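Local atomic coordinates of siderophore-interacting protein (Aeromonas hydrophila, PDB entry 6K2L), a protein that binds flavin-adenine dinucleotide and probably reduces ferric siderophores so that their iron can be released. Residues T84-R89 and M154-P159; G44-I49 and R242-P247. The protein carries 1 engineered substitution. All coordinates share one frame; numbering follows the deposited sequence.

Interaction 1. Residues T84-R89 and M154-P159; sequences TIRAFR and MAEVMP. With FAD (flavin-adenine dinucleotide), chain C.
An interdomain salt bridge between Arg-86, on the FAD-binding barrel, and Glu-156, just past the C-terminal end of helix 148-155, joins the two domains of this flavoprotein. Arg-86 sits in a classic beta bulge, where it and Ala-87 both face Asp-96 of the neighbouring strand. Its CG is anti to the backbone N (chi1 172°) and the chain bends at chi2, which brings the guanidinium to the carboxylate. NH1 of Arg-86 donates to OE2 of Glu-156 at 3.0 Å, almost straight (168°), while its NH2 makes a weak bond of 3.4 Å to Glu-156 OE1. Both oxygens lie at the guanidinium edge, but the two flat groups are turned 53° apart, and NH1 meets OE2 from above the carboxylate plane. A water donates to the Arg-86 carbonyl O at 2.9 Å and, weakly, to Glu-156 OE2. A longer, weak ion pair with Asp-98 engages NE of Arg-86. Two residues earlier the same strand reaches the flavin: Thr-84 N donates to FAD O4 (3.2 Å), and the Thr-84 hydroxyl OG1, lying beside its own backbone N, donates to FAD N5 at 2.8 Å.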
loop_
_atom_site.group_PDB
_atom_site.type_symbol
_atom_site.label_atom_id
_atom_site.label_comp_id
_atom_site.label_asym_id
_atom_site.label_seq_id
_atom_site.Cartn_x
_atom_site.Cartn_y
_atom_site.Cartn_z
ATOM N N THR A 84 1.735 -3.560 -13.929
ATOM C CA THR A 84 1.332 -3.082 -12.625
ATOM C C THR A 84 2.432 -3.435 -11.638
ATOM O O THR A 84 2.962 -4.549 -11.681
ATOM C CB THR A 84 0.029 -3.767 -12.233
ATOM O OG1 THR A 84 -0.941 -3.499 -13.251
ATOM C CG2 THR A 84 -0.482 -3.314 -10.822
ATOM N N ILE A 85 2.803 -2.486 -10.781
ATOM C CA ILE A 85 3.591 -2.794 -9.587
ATOM C C ILE A 85 2.673 -3.535 -8.626
ATOM O O ILE A 85 1.814 -2.912 -7.999
ATOM C CB ILE A 85 4.145 -1.530 -8.922
ATOM C CG1 ILE A 85 5.093 -0.784 -9.859
ATOM C CG2 ILE A 85 4.814 -1.906 -7.629
ATOM C CD1 ILE A 85 5.607 0.538 -9.290
ATOM N N ARG A 86 2.841 -4.860 -8.515
ATOM C CA ARG A 86 2.014 -5.663 -7.607
ATOM C C ARG A 86 2.331 -5.368 -6.144
ATOM O O ARG A 86 1.413 -5.160 -5.347
ATOM C CB ARG A 86 2.189 -7.160 -7.893
ATOM C CG ARG A 86 1.525 -8.096 -6.877
ATOM C CD ARG A 86 0.005 -8.050 -6.982
ATOM N NE ARG A 86 -0.673 -8.821 -5.950
ATOM C CZ ARG A 86 -0.828 -8.392 -4.701
ATOM N NH1 ARG A 86 -0.310 -7.205 -4.349
ATOM N NH2 ARG A 86 -1.476 -9.148 -3.804
ATOM N N ALA A 87 3.613 -5.342 -5.760
ATOM C CA ALA A 87 3.984 -4.885 -4.420
ATOM C C ALA A 87 5.364 -4.240 -4.460
ATOM O O ALA A 87 6.150 -4.491 -5.367
ATOM C CB ALA A 87 3.964 -6.032 -3.399
ATOM N N PHE A 88 5.675 -3.414 -3.469
ATOM C CA PHE A 88 6.991 -2.783 -3.416
ATOM C C PHE A 88 7.439 -2.699 -1.967
ATOM O O PHE A 88 6.729 -2.128 -1.140
ATOM C CB PHE A 88 6.985 -1.386 -4.059
ATOM C CG PHE A 88 8.264 -0.628 -3.863
ATOM C CD1 PHE A 88 9.459 -1.096 -4.400
ATOM C CD2 PHE A 88 8.280 0.551 -3.117
ATOM C CE1 PHE A 88 10.660 -0.391 -4.185
ATOM C CE2 PHE A 88 9.472 1.267 -2.904
ATOM C CZ PHE A 88 10.663 0.794 -3.425
ATOM N N ARG A 89 8.613 -3.266 -1.665
ATOM C CA ARG A 89 9.197 -3.293 -0.317
ATOM C C ARG A 89 10.510 -2.514 -0.353
ATOM O O ARG A 89 11.556 -3.041 -0.760
ATOM C CB ARG A 89 9.402 -4.735 0.157
ATOM C CG ARG A 89 8.089 -5.489 0.339
ATOM C CD ARG A 89 8.289 -6.974 0.652
ATOM N NE ARG A 89 8.926 -7.720 -0.432
ATOM C CZ ARG A 89 8.267 -8.298 -1.440
ATOM N NH1 ARG A 89 6.943 -8.202 -1.524
ATOM N NH2 ARG A 89 8.932 -8.975 -2.375
ATOM N N MET A 154 -5.078 -3.330 -4.799
ATOM C CA MET A 154 -6.076 -2.386 -4.293
ATOM C C MET A 154 -6.903 -3.012 -3.172
ATOM O O MET A 154 -7.222 -2.337 -2.183
ATOM C CB MET A 154 -7.001 -1.915 -5.433
ATOM C CG MET A 154 -6.488 -0.714 -6.274
ATOM S SD MET A 154 -7.599 -0.114 -7.598
ATOM C CE MET A 154 -8.255 -1.625 -8.300
ATOM N N ALA A 155 -7.242 -4.299 -3.302
ATOM C CA ALA A 155 -8.031 -4.982 -2.291
ATOM C C ALA A 155 -7.306 -5.018 -0.966
ATOM O O ALA A 155 -7.925 -4.834 0.084
ATOM C CB ALA A 155 -8.347 -6.401 -2.734
ATOM N N GLU A 156 -5.994 -5.243 -0.980
ATOM C CA GLU A 156 -5.433 -5.361 0.367
ATOM C C GLU A 156 -5.234 -4.013 1.087
ATOM O O GLU A 156 -4.712 -4.003 2.212
ATOM C CB GLU A 156 -4.137 -6.170 0.349
ATOM C CG GLU A 156 -3.039 -5.646 -0.516
ATOM C CD GLU A 156 -2.068 -6.759 -0.967
ATOM O OE1 GLU A 156 -2.358 -7.972 -0.757
ATOM O OE2 GLU A 156 -1.002 -6.410 -1.531
ATOM N N VAL A 157 -5.665 -2.881 0.534
ATOM C CA VAL A 157 -5.651 -1.649 1.315
ATOM C C VAL A 157 -7.039 -1.005 1.384
ATOM O O VAL A 157 -7.162 0.181 1.667
ATOM C CB VAL A 157 -4.604 -0.662 0.772
ATOM C CG1 VAL A 157 -3.250 -1.320 0.706
ATOM C CG2 VAL A 157 -5.029 -0.158 -0.576
ATOM N N MET A 158 -8.087 -1.772 1.093
ATOM C CA MET A 158 -9.468 -1.339 1.282
ATOM C C MET A 158 -9.853 -1.415 2.762
ATOM O O MET A 158 -9.482 -2.368 3.454
ATOM C CB MET A 158 -10.434 -2.218 0.478
ATOM C CG MET A 158 -10.471 -2.035 -1.028
ATOM S SD MET A 158 -11.905 -2.843 -1.788
ATOM C CE MET A 158 -11.562 -4.495 -1.437
ATOM N N PRO A 159 -10.620 -0.440 3.261
ATOM C CA PRO A 159 -11.064 -0.493 4.662
ATOM C C PRO A 159 -12.000 -1.662 4.902
ATOM O O PRO A 159 -12.719 -2.107 4.009
ATOM C CB PRO A 159 -11.803 0.834 4.857
ATOM C CG PRO A 159 -11.261 1.716 3.784
ATOM C CD PRO A 159 -11.011 0.819 2.611
HETATM P PA FAD C . 1.917 -8.665 -26.985
HETATM O O1A FAD C . 3.214 -8.665 -27.731
HETATM O O2A FAD C . 1.354 -7.285 -26.620
HETATM O O5B FAD C . 0.689 -9.381 -27.765
HETATM C C5B FAD C . 0.841 -10.669 -28.400
HETATM C C4B FAD C . -0.487 -11.376 -28.578
HETATM O O4B FAD C . -0.897 -11.989 -27.335
HETATM C C3B FAD C . -1.678 -10.533 -29.029
HETATM O O3B FAD C . -2.521 -11.297 -29.889
HETATM C C2B FAD C . -2.368 -10.182 -27.704
HETATM O O2B FAD C . -3.770 -9.940 -27.797
HETATM C C1B FAD C . -2.130 -11.447 -26.887
HETATM N N9A FAD C . -1.981 -11.191 -25.476
HETATM C C8A FAD C . -1.296 -10.152 -24.897
HETATM N N7A FAD C . -1.290 -10.183 -23.584
HETATM C C5A FAD C . -2.011 -11.331 -23.284
HETATM C C6A FAD C . -2.366 -11.933 -22.063
HETATM N N6A FAD C . -1.995 -11.456 -20.873
HETATM N N1A FAD C . -3.104 -13.071 -22.112
HETATM C C2A FAD C . -3.460 -13.554 -23.307
HETATM N N3A FAD C . -3.172 -13.077 -24.524
HETATM C C4A FAD C . -2.439 -11.962 -24.442
HETATM N N1 FAD C . -0.541 -7.481 -17.993
HETATM C C2 FAD C . -0.043 -8.342 -17.057
HETATM O O2 FAD C . 0.208 -9.519 -17.322
HETATM N N3 FAD C . 0.179 -7.901 -15.762
HETATM C C4 FAD C . -0.053 -6.633 -15.287
HETATM O O4 FAD C . 0.193 -6.358 -14.112
HETATM C C4X FAD C . -0.568 -5.718 -16.290
HETATM N N5 FAD C . -0.815 -4.464 -15.925
HETATM C C5X FAD C . -1.310 -3.606 -16.875
HETATM C C6 FAD C . -1.596 -2.299 -16.504
HETATM C C7 FAD C . -2.123 -1.391 -17.419
HETATM C C7M FAD C . -2.395 0.025 -16.977
HETATM C C8 FAD C . -2.338 -1.794 -18.751
HETATM C C8M FAD C . -2.864 -0.830 -19.785
HETATM C C9 FAD C . -2.036 -3.099 -19.128
HETATM C C9A FAD C . -1.536 -4.007 -18.205
HETATM N N10 FAD C . -1.264 -5.345 -18.556
HETATM C C10 FAD C . -0.787 -6.237 -17.616
HETATM C "C1'" FAD C . -1.519 -5.822 -19.928
HETATM C "C2'" FAD C . -0.257 -6.105 -20.745
HETATM O "O2'" FAD C . 0.413 -4.897 -21.120
HETATM C "C3'" FAD C . -0.659 -6.883 -22.001
HETATM O "O3'" FAD C . -1.002 -8.211 -21.615
HETATM C "C4'" FAD C . 0.413 -6.937 -23.089
HETATM O "O4'" FAD C . -0.229 -7.146 -24.350
HETATM C "C5'" FAD C . 1.435 -8.016 -22.803
HETATM O "O5'" FAD C . 2.509 -7.913 -23.757
HETATM P P FAD C . 3.112 -9.191 -24.460
HETATM O O1P FAD C . 4.443 -8.739 -25.073
HETATM O O2P FAD C . 3.200 -10.336 -23.555
HETATM O O3P FAD C . 2.069 -9.492 -25.634
HETATM O O HOH W 1 1.135 -4.022 -2.684
#

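Interaction 2. Residues G44-I49 and R242-P247; sequences GAHIKI and RVYAVP. With FAD (flavin-adenine dinucleotide), chain C.
His-46 and Tyr-244 meet across the domain interface through their polar ends, with NE2 of His-46 3.2 Å from OH of Tyr-244. CE1 of His-46 is close as well, 3.4 Å from the same Tyr-244 oxygen. The side chains approach from opposite directions, and the imidazole comes to the edge of the phenol ring, near its plane, so the rings do not stack on each other. Tyr-244 has its CG anti to the backbone N (chi1 173°), which sends the phenol out from its strand toward the barrel. There its hydroxyl is hydrogen-bonded to that of Tyr-248, a few residues further along the chain.

The segments belong to the two halves of a ferredoxin-NADP+ reductase-like fold: strand 46-51 is part of the antiparallel FAD-binding barrel, whereas strand 243-245 is an outermost strand of the parallel sheet in the other domain. The flavin lies beside their meeting point, and its dimethylbenzene end receives nonpolar contacts from both sides of the interface.

The C7M methyl of FAD sits over the centre of one face of the His-46 ring, 3.4 Å above its plane, with CD2 of His-46 3.6 Å from C7M. Val-246 comes close to the adjacent methyl, its CG1 4.1 Å from FAD C8M. The other branch of that valine, CG2, lies 3.5 Å above the Tyr-244 ring plane, displaced toward the rim. The ring of Trp-217, on the adjacent strand 214-218, stacks with that of Tyr-244. The His-46 side chain also touches Met-132 in a loop, and the backbone of His-46 is hydrogen-bonded to that of Gly-127.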
loop_
_atom_site.group_PDB
_atom_site.type_symbol
_atom_site.label_atom_id
_atom_site.label_comp_id
_atom_site.label_asym_id
_atom_site.label_seq_id
_atom_site.Cartn_x
_atom_site.Cartn_y
_atom_site.Cartn_z
ATOM N N GLY A 44 -0.603 -0.197 -6.071
ATOM C CA GLY A 44 -0.434 -0.841 -7.353
ATOM C C GLY A 44 -0.512 0.105 -8.538
ATOM O O GLY A 44 -1.514 0.173 -9.262
ATOM N N ALA A 45 0.573 0.828 -8.765
ATOM C CA ALA A 45 0.623 1.783 -9.850
ATOM C C ALA A 45 0.974 1.088 -11.170
ATOM O O ALA A 45 1.299 -0.102 -11.218
ATOM C CB ALA A 45 1.628 2.875 -9.505
ATOM N N HIS A 46 0.909 1.840 -12.262
ATOM C CA HIS A 46 1.399 1.377 -13.551
ATOM C C HIS A 46 2.856 1.746 -13.719
ATOM O O HIS A 46 3.343 2.715 -13.136
ATOM C CB HIS A 46 0.602 1.979 -14.695
ATOM C CG HIS A 46 -0.857 2.015 -14.423
ATOM N ND1 HIS A 46 -1.689 2.993 -14.922
ATOM C CD2 HIS A 46 -1.640 1.186 -13.687
ATOM C CE1 HIS A 46 -2.925 2.763 -14.508
ATOM N NE2 HIS A 46 -2.924 1.674 -13.756
ATOM N N ILE A 47 3.550 0.946 -14.511
ATOM C CA ILE A 47 4.890 1.244 -14.976
ATOM C C ILE A 47 4.979 0.815 -16.433
ATOM O O ILE A 47 4.152 0.047 -16.939
ATOM C CB ILE A 47 5.976 0.537 -14.148
ATOM C CG1 ILE A 47 5.635 -0.941 -13.943
ATOM C CG2 ILE A 47 6.137 1.204 -12.812
ATOM C CD1 ILE A 47 6.786 -1.733 -13.300
ATOM N N LYS A 48 6.003 1.323 -17.101
ATOM C CA LYS A 48 6.449 0.801 -18.377
ATOM C C LYS A 48 7.663 -0.071 -18.101
ATOM O O LYS A 48 8.599 0.376 -17.431
ATOM C CB LYS A 48 6.819 1.936 -19.331
ATOM C CG LYS A 48 5.692 2.890 -19.661
ATOM C CD LYS A 48 4.421 2.132 -20.019
ATOM C CE LYS A 48 3.591 2.881 -21.043
ATOM N NZ LYS A 48 4.333 2.910 -22.358
ATOM N N ILE A 49 7.638 -1.322 -18.580
ATOM C CA ILE A 49 8.853 -2.125 -18.654
ATOM C C ILE A 49 9.438 -1.972 -20.053
ATOM O O ILE A 49 8.711 -1.819 -21.050
ATOM C CB ILE A 49 8.609 -3.610 -18.291
ATOM C CG1 ILE A 49 7.912 -4.362 -19.420
ATOM C CG2 ILE A 49 7.913 -3.746 -16.952
ATOM C CD1 ILE A 49 7.923 -5.897 -19.238
ATOM N N ARG A 242 -14.974 9.093 -11.079
ATOM C CA ARG A 242 -15.225 7.934 -10.231
ATOM C C ARG A 242 -15.429 6.661 -11.039
ATOM O O ARG A 242 -15.977 5.682 -10.525
ATOM C CB ARG A 242 -16.411 8.208 -9.314
ATOM C CG ARG A 242 -15.971 9.050 -8.140
ATOM C CD ARG A 242 -17.104 9.799 -7.500
ATOM N NE ARG A 242 -18.275 8.963 -7.327
ATOM C CZ ARG A 242 -19.396 9.078 -8.028
ATOM N NH1 ARG A 242 -19.489 10.012 -8.965
ATOM N NH2 ARG A 242 -20.415 8.251 -7.782
ATOM N N VAL A 243 -15.009 6.667 -12.302
ATOM C CA VAL A 243 -15.020 5.490 -13.156
ATOM C C VAL A 243 -13.627 5.348 -13.752
ATOM O O VAL A 243 -13.141 6.262 -14.427
ATOM C CB VAL A 243 -16.071 5.574 -14.277
ATOM C CG1 VAL A 243 -16.025 4.297 -15.121
ATOM C CG2 VAL A 243 -17.466 5.799 -13.710
ATOM N N TYR A 244 -12.982 4.220 -13.491
ATOM C CA TYR A 244 -11.746 3.837 -14.161
ATOM C C TYR A 244 -12.126 2.787 -15.209
ATOM O O TYR A 244 -12.744 1.762 -14.883
ATOM C CB TYR A 244 -10.740 3.327 -13.125
ATOM C CG TYR A 244 -9.453 2.743 -13.641
ATOM C CD1 TYR A 244 -9.407 1.445 -14.179
ATOM C CD2 TYR A 244 -8.263 3.457 -13.533
ATOM C CE1 TYR A 244 -8.207 0.894 -14.621
ATOM C CE2 TYR A 244 -7.056 2.929 -13.983
ATOM C CZ TYR A 244 -7.033 1.652 -14.526
ATOM O OH TYR A 244 -5.834 1.118 -14.955
ATOM N N ALA A 245 -11.823 3.063 -16.475
ATOM C CA ALA A 245 -12.124 2.134 -17.574
ATOM C C ALA A 245 -10.947 2.172 -18.535
ATOM O O ALA A 245 -10.875 3.026 -19.422
ATOM C CB ALA A 245 -13.432 2.472 -18.278
ATOM N N VAL A 246 -10.012 1.245 -18.339
ATOM C CA VAL A 246 -8.777 1.193 -19.102
ATOM C C VAL A 246 -8.671 -0.220 -19.662
ATOM O O VAL A 246 -8.544 -1.175 -18.890
ATOM C CB VAL A 246 -7.549 1.511 -18.236
ATOM C CG1 VAL A 246 -6.297 1.310 -19.022
ATOM C CG2 VAL A 246 -7.623 2.907 -17.692
ATOM N N PRO A 247 -8.731 -0.418 -20.979
ATOM C CA PRO A 247 -8.529 -1.776 -21.517
ATOM C C PRO A 247 -7.046 -2.111 -21.485
ATOM O O PRO A 247 -6.215 -1.365 -22.007
ATOM C CB PRO A 247 -9.078 -1.690 -22.947
ATOM C CG PRO A 247 -9.664 -0.263 -23.083
ATOM C CD PRO A 247 -9.002 0.570 -22.041
HETATM P PA FAD C . 1.917 -8.665 -26.985
HETATM O O1A FAD C . 3.214 -8.665 -27.731
HETATM O O2A FAD C . 1.354 -7.285 -26.620
HETATM O O5B FAD C . 0.689 -9.381 -27.765
HETATM C C5B FAD C . 0.841 -10.669 -28.400
HETATM C C4B FAD C . -0.487 -11.376 -28.578
HETATM O O4B FAD C . -0.897 -11.989 -27.335
HETATM C C3B FAD C . -1.678 -10.533 -29.029
HETATM O O3B FAD C . -2.521 -11.297 -29.889
HETATM C C2B FAD C . -2.368 -10.182 -27.704
HETATM O O2B FAD C . -3.770 -9.940 -27.797
HETATM C C1B FAD C . -2.130 -11.447 -26.887
HETATM N N9A FAD C . -1.981 -11.191 -25.476
HETATM C C8A FAD C . -1.296 -10.152 -24.897
HETATM N N7A FAD C . -1.290 -10.183 -23.584
HETATM C C5A FAD C . -2.011 -11.331 -23.284
HETATM C C6A FAD C . -2.366 -11.933 -22.063
HETATM N N6A FAD C . -1.995 -11.456 -20.873
HETATM N N1A FAD C . -3.104 -13.071 -22.112
HETATM C C2A FAD C . -3.460 -13.554 -23.307
HETATM N N3A FAD C . -3.172 -13.077 -24.524
HETATM C C4A FAD C . -2.439 -11.962 -24.442
HETATM N N1 FAD C . -0.541 -7.481 -17.993
HETATM C C2 FAD C . -0.043 -8.342 -17.057
HETATM O O2 FAD C . 0.208 -9.519 -17.322
HETATM N N3 FAD C . 0.179 -7.901 -15.762
HETATM C C4 FAD C . -0.053 -6.633 -15.287
HETATM O O4 FAD C . 0.193 -6.358 -14.112
HETATM C C4X FAD C . -0.568 -5.718 -16.290
HETATM N N5 FAD C . -0.815 -4.464 -15.925
HETATM C C5X FAD C . -1.310 -3.606 -16.875
HETATM C C6 FAD C . -1.596 -2.299 -16.504
HETATM C C7 FAD C . -2.123 -1.391 -17.419
HETATM C C7M FAD C . -2.395 0.025 -16.977
HETATM C C8 FAD C . -2.338 -1.794 -18.751
HETATM C C8M FAD C . -2.864 -0.830 -19.785
HETATM C C9 FAD C . -2.036 -3.099 -19.128
HETATM C C9A FAD C . -1.536 -4.007 -18.205
HETATM N N10 FAD C . -1.264 -5.345 -18.556
HETATM C C10 FAD C . -0.787 -6.237 -17.616
HETATM C "C1'" FAD C . -1.519 -5.822 -19.928
HETATM C "C2'" FAD C . -0.257 -6.105 -20.745
HETATM O "O2'" FAD C . 0.413 -4.897 -21.120
HETATM C "C3'" FAD C . -0.659 -6.883 -22.001
HETATM O "O3'" FAD C . -1.002 -8.211 -21.615
HETATM C "C4'" FAD C . 0.413 -6.937 -23.089
HETATM O "O4'" FAD C . -0.229 -7.146 -24.350
HETATM C "C5'" FAD C . 1.435 -8.016 -22.803
HETATM O "O5'" FAD C . 2.509 -7.913 -23.757
HETATM P P FAD C . 3.112 -9.191 -24.460
HETATM O O1P FAD C . 4.443 -8.739 -25.073
HETATM O O2P FAD C . 3.200 -10.336 -23.555
HETATM O O3P FAD C . 2.069 -9.492 -25.634
#

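In the fold
From the N terminus the chain first passes strand 46-51, which carries the earlier half of interaction 2, and then strand 79-89, its antiparallel neighbour in the barrel, with the earlier half of interaction 1. It leaves the barrel for the parallel-sheet domain, where 154-159 closes the shorter loop of interaction 1. Only near the end does 242-247 close the longer loop of interaction 2, so the loop of interaction 1 lies wholly within that of interaction 2. Both join the barrel to the parallel-sheet domain, their centres about 13 Å apart. Their barrel segments touch directly: Ile-85 N lies 2.9 Å from Ala-45 O, probably a hydrogen bond, and both contacts reach the FAD.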